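Local atomic coordinates of fumarylacetoacetate hydrolase (Burkholderia xenovorans, PDB entry 5TI1), a protein that probably hydrolyses fumarylacetoacetate to fumarate and acetoacetate, the last step of phenylalanine and tyrosine breakdown, at a metal-dependent active site. Residues 326-331 against 415-420; 283-288 against 433-438. All coordinates share one frame; numbering follows the deposited sequence.

Contact 1 (326-331 against 415-420)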
loop_
_atom_site.group_PDB
_atom_site.type_symbol
_atom_site.label_atom_id
_atom_site.label_comp_id
_atom_site.label_asym_id
_atom_site.label_seq_id
_atom_site.Cartn_x
_atom_site.Cartn_y
_atom_site.Cartn_z
ATOM N N LEU B 326 -18.134 1.909 20.855
ATOM C CA LEU B 326 -18.353 1.452 19.487
ATOM C C LEU B 326 -19.558 0.521 19.420
ATOM O O LEU B 326 -19.794 -0.273 20.339
ATOM C CB LEU B 326 -17.107 0.734 18.956
ATOM C CG LEU B 326 -15.798 1.521 18.971
ATOM C CD1 LEU B 326 -14.626 0.579 18.773
ATOM C CD2 LEU B 326 -15.778 2.607 17.912
ATOM N N GLU B 327 -20.316 0.617 18.321
ATOM C CA GLU B 327 -21.489 -0.215 18.092
ATOM C C GLU B 327 -21.565 -0.580 16.618
ATOM O O GLU B 327 -21.087 0.152 15.750
ATOM C CB GLU B 327 -22.803 0.482 18.501
ATOM C CG GLU B 327 -22.850 0.923 19.958
ATOM C CD GLU B 327 -24.248 1.323 20.418
ATOM O OE1 GLU B 327 -25.186 1.261 19.596
ATOM O OE2 GLU B 327 -24.402 1.697 21.603
ATOM N N VAL B 328 -22.178 -1.721 16.341
ATOM C CA VAL B 328 -22.416 -2.158 14.975
ATOM C C VAL B 328 -23.873 -2.575 14.883
ATOM O O VAL B 328 -24.388 -3.249 15.782
ATOM C CB VAL B 328 -21.475 -3.309 14.559
ATOM C CG1 VAL B 328 -21.811 -3.821 13.151
ATOM C CG2 VAL B 328 -19.990 -2.858 14.646
ATOM N N THR B 329 -24.545 -2.143 13.826
ATOM C CA THR B 329 -25.882 -2.626 13.531
ATOM C C THR B 329 -25.870 -3.345 12.193
ATOM O O THR B 329 -25.025 -3.080 11.323
ATOM C CB THR B 329 -26.924 -1.490 13.531
ATOM O OG1 THR B 329 -26.674 -0.593 12.445
ATOM C CG2 THR B 329 -26.881 -0.718 14.858
ATOM N N LEU B 330 -26.798 -4.291 12.057
ATOM C CA LEU B 330 -26.988 -5.047 10.828
ATOM C C LEU B 330 -28.455 -4.931 10.459
ATOM O O LEU B 330 -29.326 -5.166 11.302
ATOM C CB LEU B 330 -26.582 -6.520 11.007
ATOM C CG LEU B 330 -26.481 -7.422 9.763
ATOM C CD1 LEU B 330 -25.550 -8.590 10.034
ATOM C CD2 LEU B 330 -27.841 -7.936 9.292
ATOM N N ARG B 331 -28.734 -4.546 9.221
ATOM C CA ARG B 331 -30.122 -4.442 8.781
ATOM C C ARG B 331 -30.344 -5.304 7.548
ATOM O O ARG B 331 -29.787 -5.001 6.477
ATOM C CB ARG B 331 -30.516 -2.993 8.501
ATOM C CG ARG B 331 -31.971 -2.865 8.081
ATOM C CD ARG B 331 -32.495 -1.452 8.210
ATOM N NE ARG B 331 -31.737 -0.518 7.391
ATOM C CZ ARG B 331 -31.846 -0.430 6.071
ATOM N NH1 ARG B 331 -32.681 -1.228 5.414
ATOM N NH2 ARG B 331 -31.108 0.452 5.401
ATOM N N ASP B 415 -27.775 -7.153 3.156
ATOM C CA ASP B 415 -27.538 -6.660 4.515
ATOM C C ASP B 415 -26.735 -5.364 4.483
ATOM O O ASP B 415 -25.738 -5.250 3.761
ATOM C CB ASP B 415 -26.750 -7.677 5.344
ATOM C CG ASP B 415 -27.532 -8.924 5.693
ATOM O OD1 ASP B 415 -28.744 -9.024 5.373
ATOM O OD2 ASP B 415 -26.907 -9.813 6.317
ATOM N N GLU B 416 -27.143 -4.394 5.295
ATOM C CA GLU B 416 -26.364 -3.178 5.492
ATOM C C GLU B 416 -25.704 -3.232 6.866
ATOM O O GLU B 416 -26.376 -3.464 7.876
ATOM C CB GLU B 416 -27.231 -1.919 5.360
ATOM C CG GLU B 416 -26.450 -0.609 5.566
ATOM C CD GLU B 416 -27.291 0.648 5.338
ATOM O OE1 GLU B 416 -28.357 0.802 5.988
ATOM O OE2 GLU B 416 -26.872 1.490 4.512
ATOM N N LEU B 417 -24.391 -3.033 6.899
ATOM C CA LEU B 417 -23.614 -3.084 8.133
ATOM C C LEU B 417 -23.165 -1.671 8.468
ATOM O O LEU B 417 -22.538 -1.009 7.633
ATOM C CB LEU B 417 -22.413 -4.021 7.988
ATOM C CG LEU B 417 -22.666 -5.521 8.208
ATOM C CD1 LEU B 417 -22.933 -5.800 9.683
ATOM C CD2 LEU B 417 -23.789 -6.095 7.334
ATOM N N THR B 418 -23.492 -1.206 9.680
ATOM C CA THR B 418 -23.201 0.167 10.079
ATOM C C THR B 418 -22.401 0.191 11.374
ATOM O O THR B 418 -22.901 -0.219 12.428
ATOM C CB THR B 418 -24.485 0.982 10.239
ATOM O OG1 THR B 418 -25.265 0.896 9.036
ATOM C CG2 THR B 418 -24.141 2.433 10.499
ATOM N N LEU B 419 -21.184 0.715 11.300
ATOM C CA LEU B 419 -20.368 1.002 12.479
ATOM C C LEU B 419 -20.649 2.415 12.967
ATOM O O LEU B 419 -20.790 3.344 12.163
ATOM C CB LEU B 419 -18.875 0.881 12.159
ATOM C CG LEU B 419 -18.142 -0.457 12.202
ATOM C CD1 LEU B 419 -18.748 -1.425 11.263
ATOM C CD2 LEU B 419 -16.648 -0.258 11.869
ATOM N N ALA B 420 -20.711 2.580 14.290
ATOM C CA ALA B 420 -20.916 3.884 14.894
ATOM C C ALA B 420 -20.060 3.981 16.148
ATOM O O ALA B 420 -19.734 2.969 16.775
ATOM C CB ALA B 420 -22.388 4.128 15.247
HETATM O O HOH W 1 -26.925 -1.313 9.616
#
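Glu-327, Thr-329 and Arg-331 pair with Ala-420, Thr-418 and Glu-416 through six backbone hydrogen bonds, two to each pair. The one from Thr-418 N to Thr-329 O, 2.9 Å long and 170° at the hydrogen, is nearly straight. Between them lie the non-hydrogen-bonded pairs Val-328 with Leu-419 and Leu-330 with Leu-417, where CA-H...O contacts such as Val-328 CA to Thr-418 O (3.2 Å) supplement the ladder.

Apolar packing fills one face. Leu-330 and Leu-417 lie side by side, their CD1 methyls 3.8 Å apart. Val-328 reaches both leucines opposite: CG1, anti to its backbone N (chi1 176°), meets CD1 of Leu-417, while CG2 rests 3.9 Å from CD1 of Leu-419. Ile-225 and Leu-227 of strand 223-233 cover this layer.

Polar groups line the other face. One water ties together Thr-329 OG1, Thr-418 OG1 and, as a donor, the carbonyl O of Glu-416 (2.8 Å). Beyond it, the bent Arg-331 chain brings NH2 to 2.8 Å from OE1 of the extended Glu-416, a salt bridge, though as a hydrogen bond it is weak, bent to 126° at the hydrogen; the guanidinium and carboxylate planes stand nearly perpendicular.

Such alternation, with an apolar face turned inward and a wetter, charged one outward, is typical of an antiparallel ladder in a two-layered beta fold, here within the C-terminal FAH-family region.

Contact 2 (283-288 against 433-438). With NA (sodium ion), chain L.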
loop_
_atom_site.group_PDB
_atom_site.type_symbol
_atom_site.label_atom_id
_atom_site.label_comp_id
_atom_site.label_asym_id
_atom_site.label_seq_id
_atom_site.Cartn_x
_atom_site.Cartn_y
_atom_site.Cartn_z
ATOM N N ALA B 283 -12.468 -4.681 -0.370
ATOM C CA ALA B 283 -13.150 -3.512 0.184
ATOM C C ALA B 283 -12.734 -3.271 1.628
ATOM O O ALA B 283 -12.659 -4.210 2.422
ATOM C CB ALA B 283 -14.673 -3.673 0.135
ATOM N N THR B 284 -12.465 -2.015 1.968
ATOM C CA THR B 284 -12.328 -1.576 3.344
ATOM C C THR B 284 -13.036 -0.236 3.430
ATOM O O THR B 284 -12.801 0.633 2.588
ATOM C CB THR B 284 -10.850 -1.457 3.754
ATOM O OG1 THR B 284 -10.211 -2.738 3.647
ATOM C CG2 THR B 284 -10.740 -0.960 5.185
ATOM N N THR B 285 -13.932 -0.075 4.405
ATOM C CA THR B 285 -14.736 1.136 4.512
ATOM C C THR B 285 -14.278 1.964 5.710
ATOM O O THR B 285 -14.017 1.421 6.786
ATOM C CB THR B 285 -16.234 0.795 4.631
ATOM O OG1 THR B 285 -16.638 0.008 3.508
ATOM C CG2 THR B 285 -17.086 2.055 4.662
ATOM N N ILE B 286 -14.165 3.280 5.528
ATOM C CA ILE B 286 -13.954 4.166 6.666
ATOM C C ILE B 286 -15.048 5.226 6.718
ATOM O O ILE B 286 -15.662 5.585 5.705
ATOM C CB ILE B 286 -12.555 4.831 6.675
ATOM C CG1 ILE B 286 -12.334 5.713 5.438
ATOM C CG2 ILE B 286 -11.462 3.770 6.799
ATOM C CD1 ILE B 286 -11.024 6.532 5.509
ATOM N N SER B 287 -15.298 5.715 7.931
ATOM C CA SER B 287 -16.178 6.846 8.125
ATOM C C SER B 287 -15.543 8.106 7.534
ATOM O O SER B 287 -14.320 8.176 7.359
ATOM C CB SER B 287 -16.466 7.037 9.616
ATOM O OG SER B 287 -15.263 7.203 10.342
ATOM N N PRO B 288 -16.354 9.120 7.211
ATOM C CA PRO B 288 -15.811 10.280 6.487
ATOM C C PRO B 288 -15.203 11.375 7.356
ATOM O O PRO B 288 -14.438 12.190 6.828
ATOM C CB PRO B 288 -17.034 10.803 5.717
ATOM C CG PRO B 288 -18.201 10.405 6.568
ATOM C CD PRO B 288 -17.831 9.101 7.213
ATOM N N GLY B 433 -19.691 9.724 13.734
ATOM C CA GLY B 433 -20.555 9.479 12.589
ATOM C C GLY B 433 -20.694 7.986 12.336
ATOM O O GLY B 433 -20.634 7.162 13.256
ATOM N N VAL B 434 -20.880 7.618 11.069
ATOM C CA VAL B 434 -21.121 6.221 10.746
ATOM C C VAL B 434 -20.212 5.771 9.614
ATOM O O VAL B 434 -19.777 6.559 8.766
ATOM C CB VAL B 434 -22.600 5.929 10.388
ATOM C CG1 VAL B 434 -23.519 6.250 11.571
ATOM C CG2 VAL B 434 -23.022 6.665 9.123
ATOM N N CYS B 435 -19.935 4.475 9.622
ATOM C CA CYS B 435 -19.146 3.780 8.622
ATOM C C CYS B 435 -20.021 2.634 8.111
ATOM O O CYS B 435 -20.040 1.556 8.711
ATOM C CB CYS B 435 -17.846 3.294 9.255
ATOM S SG CYS B 435 -16.964 2.091 8.290
ATOM N N ALA B 436 -20.755 2.869 7.015
ATOM C CA ALA B 436 -21.768 1.939 6.524
ATOM C C ALA B 436 -21.451 1.382 5.135
ATOM O O ALA B 436 -20.857 2.051 4.286
ATOM C CB ALA B 436 -23.155 2.607 6.464
ATOM N N GLY B 437 -21.907 0.157 4.898
ATOM C CA GLY B 437 -21.876 -0.418 3.568
ATOM C C GLY B 437 -22.940 -1.476 3.448
ATOM O O GLY B 437 -23.281 -2.146 4.428
ATOM N N GLU B 438 -23.469 -1.635 2.236
ATOM C CA GLU B 438 -24.502 -2.620 1.958
ATOM C C GLU B 438 -23.987 -3.587 0.897
ATOM O O GLU B 438 -23.347 -3.173 -0.071
ATOM C CB GLU B 438 -25.798 -1.923 1.529
ATOM C CG GLU B 438 -26.970 -2.860 1.285
ATOM C CD GLU B 438 -28.303 -2.125 1.220
ATOM O OE1 GLU B 438 -28.954 -2.161 0.165
ATOM O OE2 GLU B 438 -28.691 -1.500 2.227
HETATM NA NA NA L . -11.187 -5.437 3.840
HETATM O O HOH W 2 -18.940 0.971 2.409
#
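Cys-435 reaches from strand 433-438 to the backbone of 283-288 and is the main link between them. Its CB lies 3.8 Å from Ser-287 N and also touches Ser-287 CB, at the place where the two chains come nearest, the CA atoms of Ser-287 and Cys-435 being 4.3 Å apart. From there SG swings anti to the backbone N (chi1 165°) and ends beside Thr-285, against both its carbonyl O (3.4 Å) and its methyl CG2 (3.6 Å). Leu-257 and Leu-419 also pack against this cysteine, in a buried setting.

Thr-285 answers with both branches. CG2, besides touching the sulfur, approaches Ala-436 O, whereas OG1 donates to a water at 2.7 Å that in turn donates to Ala-436 O. The same hydroxyl is hydrogen-bonded to Trp-261 NE1, so it bridges the indole and the water.

Toward the other end, Ser-287 CB sits 3.5 Å from Val-434 O, and Pro-288 CD meets that same carbonyl. The Ser-287 hydroxyl is engaged by Leu-257 N.

No direct hydrogen bond joins the segments, and the axes of 284-286 and 433-438 run at 150°, nearly antiparallel, 6.4 Å apart at closest approach. At the start of 283-288, Ala-283 O (2.4 Å) and Thr-284 OG1 bind a sodium ion, whose site is completed by Asp-260, Trp-261 and Lys-280. This is side-chain and water-mediated packing between two beta-sheets of the FAH-family C-terminal fold, on a strand that leads out of a metal site.

Overall arrangement
Contacts 1 and 2 illustrate how a beta fold combines pairing within a sheet with packing between sheets. Their centres lie 10 Å apart, and contact 1 is nested along the chain inside the loop that contact 2 closes. Strands 416-424 and 429-440 are consecutive and neighbours in one sheet, probably hydrogen-bonded through Leu-417 N and Gly-437 O. Strand 284-292 belongs to a second sheet, with strands 223-233 and 252-263, which carry three of the four magnesium ligands, Glu-226, Glu-228 and Asp-260; the fourth, Asp-153, is on its strand 151-154. Contact 1 ties 321-331 to 416-424, and contact 2 packs 429-440 against the metal-bearing sheet, on which the apolar face of contact 1 also rests.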